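PDB 2F4I: lipoprotein from Thermotoga maritima, which is of unknown function but has an OB-fold and is a predicted periplasmic lipoprotein of the DUF2291 family. Local coordinates for residues Y73-G78 / I169-L174. Sequence-based numbering, arbitrary orientation.
Sequences YYIIQG and IAVFTL
The ring of Phe-172 lies against Tyr-74, with the tyrosine CB over the centre of its face, 3.6 Å from the ring centroid, in a CH-pi contact. The two ring planes are nearly parallel, at 6°, but offset, so that little of one ring lies over the other; the closest carbons, Tyr-74 CD1 and Phe-172 CE1, are 3.5 Å apart. Phe-172 CG sits between its own backbone N and carbonyl carbon (chi1 67°), a setting that swings the ring across to the neighbouring strand. Ile-76 CD1 meets the edge of the phenylalanine at CE2, while Leu-174 CD1 reaches Tyr-74 CE1. Helix 44-53 packs on this face through Val-47 and Leu-51, and the phenol oxygen of Tyr-74 is hydrogen-bonded to His-59. Replacing Phe-172 with an alanine would take away the ring, and Tyr-74 CB and Ile-76 CD1 would probably be left without an aromatic partner, with a gap between them.

Ile-75, Val-171 and Ile-169 line the reverse face, where Ile-75 CD1 touches Ile-169 CG2 at 3.9 Å and Val-171 CG1 at 4.0 Å; helix 113-118 covers part of it. Farther along, Thr-173 OG1 comes within 3.2 Å of Tyr-73 CD1, the side chains running alongside each other. Strands 72-81 and 165-174 are antiparallel neighbours in the mixed sheet of this OB-fold protein, and 165-174 pairs on its other edge with 184-193. Four backbone hydrogen bonds, reciprocal at Tyr-74/Phe-172 and Ile-76/Ala-170, satisfy the inward N-H and C=O groups and fix the register, while ring and aliphatic contacts fill the face towards helix 44-53.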
ATOM      1  N   TYR A  73      -6.242  -0.205   8.750  1.00 15.93           N
ATOM      2  CA  TYR A  73      -5.800  -0.102   7.355  1.00 16.64           C
ATOM      3  C   TYR A  73      -5.323   1.308   7.014  1.00 16.34           C
ATOM      4  O   TYR A  73      -6.097   2.260   7.081  1.00 16.66           O
ATOM      5  CB  TYR A  73      -6.919  -0.509   6.369  1.00 16.86           C
ATOM      6  CG  TYR A  73      -7.386  -1.904   6.572  1.00 15.80           C
ATOM      7  CD1 TYR A  73      -6.736  -2.949   5.943  1.00 16.28           C
ATOM      8  CD2 TYR A  73      -8.458  -2.194   7.430  1.00 15.53           C
ATOM      9  CE1 TYR A  73      -7.104  -4.267   6.185  1.00 16.73           C
ATOM     10  CE2 TYR A  73      -8.864  -3.514   7.650  1.00 15.65           C
ATOM     11  CZ  TYR A  73      -8.178  -4.549   7.032  1.00 16.17           C
ATOM     12  OH  TYR A  73      -8.505  -5.872   7.246  1.00 16.60           O
ATOM     13  N   TYR A  74      -4.041   1.401   6.636  1.00 16.00           N
ATOM     14  CA  TYR A  74      -3.354   2.665   6.413  1.00 16.97           C
ATOM     15  C   TYR A  74      -3.103   2.869   4.934  1.00 16.94           C
ATOM     16  O   TYR A  74      -2.832   1.906   4.204  1.00 17.35           O
ATOM     17  CB  TYR A  74      -2.001   2.643   7.098  1.00 16.64           C
ATOM     18  CG  TYR A  74      -2.041   2.790   8.589  1.00 17.02           C
ATOM     19  CD1 TYR A  74      -2.291   1.692   9.417  1.00 16.27           C
ATOM     20  CD2 TYR A  74      -1.793   4.017   9.175  1.00 16.09           C
ATOM     21  CE1 TYR A  74      -2.297   1.841  10.771  1.00 17.34           C
ATOM     22  CE2 TYR A  74      -1.801   4.176  10.517  1.00 17.41           C
ATOM     23  CZ  TYR A  74      -2.047   3.087  11.329  1.00 17.40           C
ATOM     24  OH  TYR A  74      -2.049   3.259  12.695  1.00 17.18           O
ATOM     25  N   ILE A  75      -3.171   4.127   4.504  1.00 17.26           N
ATOM     26  CA  ILE A  75      -2.673   4.489   3.200  1.00 18.46           C
ATOM     27  C   ILE A  75      -1.775   5.713   3.338  1.00 16.74           C
ATOM     28  O   ILE A  75      -2.168   6.721   3.950  1.00 14.65           O
ATOM     29  CB  ILE A  75      -3.805   4.579   2.158  1.00 18.02           C
ATOM     30  CG1 ILE A  75      -3.293   5.147   0.844  1.00 18.31           C
ATOM     31  CG2 ILE A  75      -4.984   5.320   2.641  1.00 18.86           C
ATOM     32  CD1 ILE A  75      -4.209   4.710  -0.291  1.00 19.71           C
ATOM     33  N   ILE A  76      -0.528   5.552   2.875  1.00 17.33           N
ATOM     34  CA  ILE A  76       0.504   6.574   2.972  1.00 17.87           C
ATOM     35  C   ILE A  76       1.046   6.949   1.597  1.00 18.36           C
ATOM     36  O   ILE A  76       0.942   6.195   0.632  1.00 16.93           O
ATOM     37  CB  ILE A  76       1.670   6.200   3.964  1.00 14.28           C
ATOM     38  CG1 ILE A  76       2.331   4.887   3.576  1.00 14.24           C
ATOM     39  CG2 ILE A  76       1.143   6.204   5.377  1.00 12.58           C
ATOM     40  CD1 ILE A  76       3.730   4.631   4.197  1.00 14.73           C
ATOM     41  N   GLN A  77       1.532   8.179   1.503  1.00 18.93           N
ATOM     42  CA  GLN A  77       2.207   8.607   0.313  1.00 20.83           C
ATOM     43  C   GLN A  77       3.465   9.365   0.711  1.00 18.22           C
ATOM     44  O   GLN A  77       3.565   9.948   1.796  1.00 16.37           O
ATOM     45  CB  GLN A  77       1.263   9.374  -0.612  1.00 25.56           C
ATOM     46  CG  GLN A  77       0.820  10.752  -0.199  1.00 28.51           C
ATOM     47  CD  GLN A  77      -0.132  11.402  -1.234  1.00 30.84           C
ATOM     48  OE1 GLN A  77      -0.041  11.146  -2.465  1.00 32.35           O
ATOM     49  NE2 GLN A  77      -1.048  12.282  -0.731  1.00 33.37           N
ATOM     50  N   GLY A  78       4.449   9.324  -0.158  1.00 17.43           N
ATOM     51  CA  GLY A  78       5.681  10.049   0.105  1.00 18.50           C
ATOM     52  C   GLY A  78       6.739   9.831  -0.945  1.00 17.69           C
ATOM     53  O   GLY A  78       6.470   9.356  -2.030  1.00 14.48           O
ATOM     54  N   ILE A 169       2.596   5.645  -3.352  1.00 16.74           N
ATOM     55  CA  ILE A 169       1.399   5.552  -2.528  1.00 15.70           C
ATOM     56  C   ILE A 169       1.348   4.067  -2.174  1.00 15.91           C
ATOM     57  O   ILE A 169       1.520   3.223  -3.063  1.00 16.19           O
ATOM     58  CB  ILE A 169       0.136   5.996  -3.275  1.00 15.81           C
ATOM     59  CG1 ILE A 169       0.252   7.477  -3.746  1.00 15.30           C
ATOM     60  CG2 ILE A 169      -1.118   5.771  -2.417  1.00 15.03           C
ATOM     61  CD1 ILE A 169      -0.929   7.973  -4.582  1.00 13.31           C
ATOM     62  N   ALA A 170       1.188   3.758  -0.887  1.00 15.54           N
ATOM     63  CA  ALA A 170       1.207   2.382  -0.414  1.00 16.10           C
ATOM     64  C   ALA A 170       0.236   2.164   0.743  1.00 16.44           C
ATOM     65  O   ALA A 170      -0.125   3.110   1.447  1.00 14.46           O
ATOM     66  CB  ALA A 170       2.641   1.930  -0.034  1.00 12.67           C
ATOM     67  N   VAL A 171      -0.190   0.907   0.901  1.00 16.30           N
ATOM     68  CA  VAL A 171      -1.160   0.501   1.945  1.00 17.00           C
ATOM     69  C   VAL A 171      -0.528  -0.529   2.842  1.00 16.93           C
ATOM     70  O   VAL A 171       0.336  -1.298   2.417  1.00 16.43           O
ATOM     71  CB  VAL A 171      -2.481  -0.088   1.348  1.00 15.14           C
ATOM     72  CG1 VAL A 171      -3.166   0.948   0.505  1.00 13.60           C
ATOM     73  CG2 VAL A 171      -2.190  -1.333   0.521  1.00 14.65           C
ATOM     74  N   PHE A 172      -0.892  -0.494   4.117  1.00 18.67           N
ATOM     75  CA  PHE A 172      -0.436  -1.507   5.036  1.00 16.19           C
ATOM     76  C   PHE A 172      -1.465  -1.686   6.110  1.00 17.72           C
ATOM     77  O   PHE A 172      -2.319  -0.832   6.294  1.00 16.61           O
ATOM     78  CB  PHE A 172       0.991  -1.207   5.523  1.00 16.01           C
ATOM     79  CG  PHE A 172       1.127   0.007   6.383  1.00 16.11           C
ATOM     80  CD1 PHE A 172       0.943  -0.086   7.773  1.00 15.32           C
ATOM     81  CD2 PHE A 172       1.477   1.224   5.836  1.00 15.10           C
ATOM     82  CE1 PHE A 172       1.059   1.012   8.584  1.00 15.18           C
ATOM     83  CE2 PHE A 172       1.628   2.332   6.647  1.00 15.90           C
ATOM     84  CZ  PHE A 172       1.407   2.239   8.031  1.00 15.69           C
ATOM     85  N   THR A 173      -1.431  -2.857   6.745  1.00 18.92           N
ATOM     86  CA  THR A 173      -2.418  -3.261   7.743  1.00 18.75           C
ATOM     87  C   THR A 173      -1.714  -3.582   9.041  1.00 17.42           C
ATOM     88  O   THR A 173      -0.763  -4.315   9.018  1.00 17.52           O
ATOM     89  CB  THR A 173      -3.192  -4.504   7.272  1.00 18.45           C
ATOM     90  OG1 THR A 173      -3.761  -4.215   5.999  1.00 18.59           O
ATOM     91  CG2 THR A 173      -4.313  -4.891   8.256  1.00 18.76           C
ATOM     92  N   LEU A 174      -2.184  -3.011  10.151  1.00 16.61           N
ATOM     93  CA  LEU A 174      -1.668  -3.328  11.451  1.00 15.84           C
ATOM     94  C   LEU A 174      -2.764  -3.977  12.281  1.00 16.67           C
ATOM     95  O   LEU A 174      -3.942  -3.714  12.094  1.00 17.21           O
ATOM     96  CB  LEU A 174      -1.134  -2.080  12.171  1.00 15.22           C
ATOM     97  CG  LEU A 174       0.028  -1.364  11.499  1.00 15.64           C
ATOM     98  CD1 LEU A 174       0.553  -0.240  12.364  1.00 15.72           C
ATOM     99  CD2 LEU A 174       1.148  -2.333  11.145  1.00 15.51           C
TER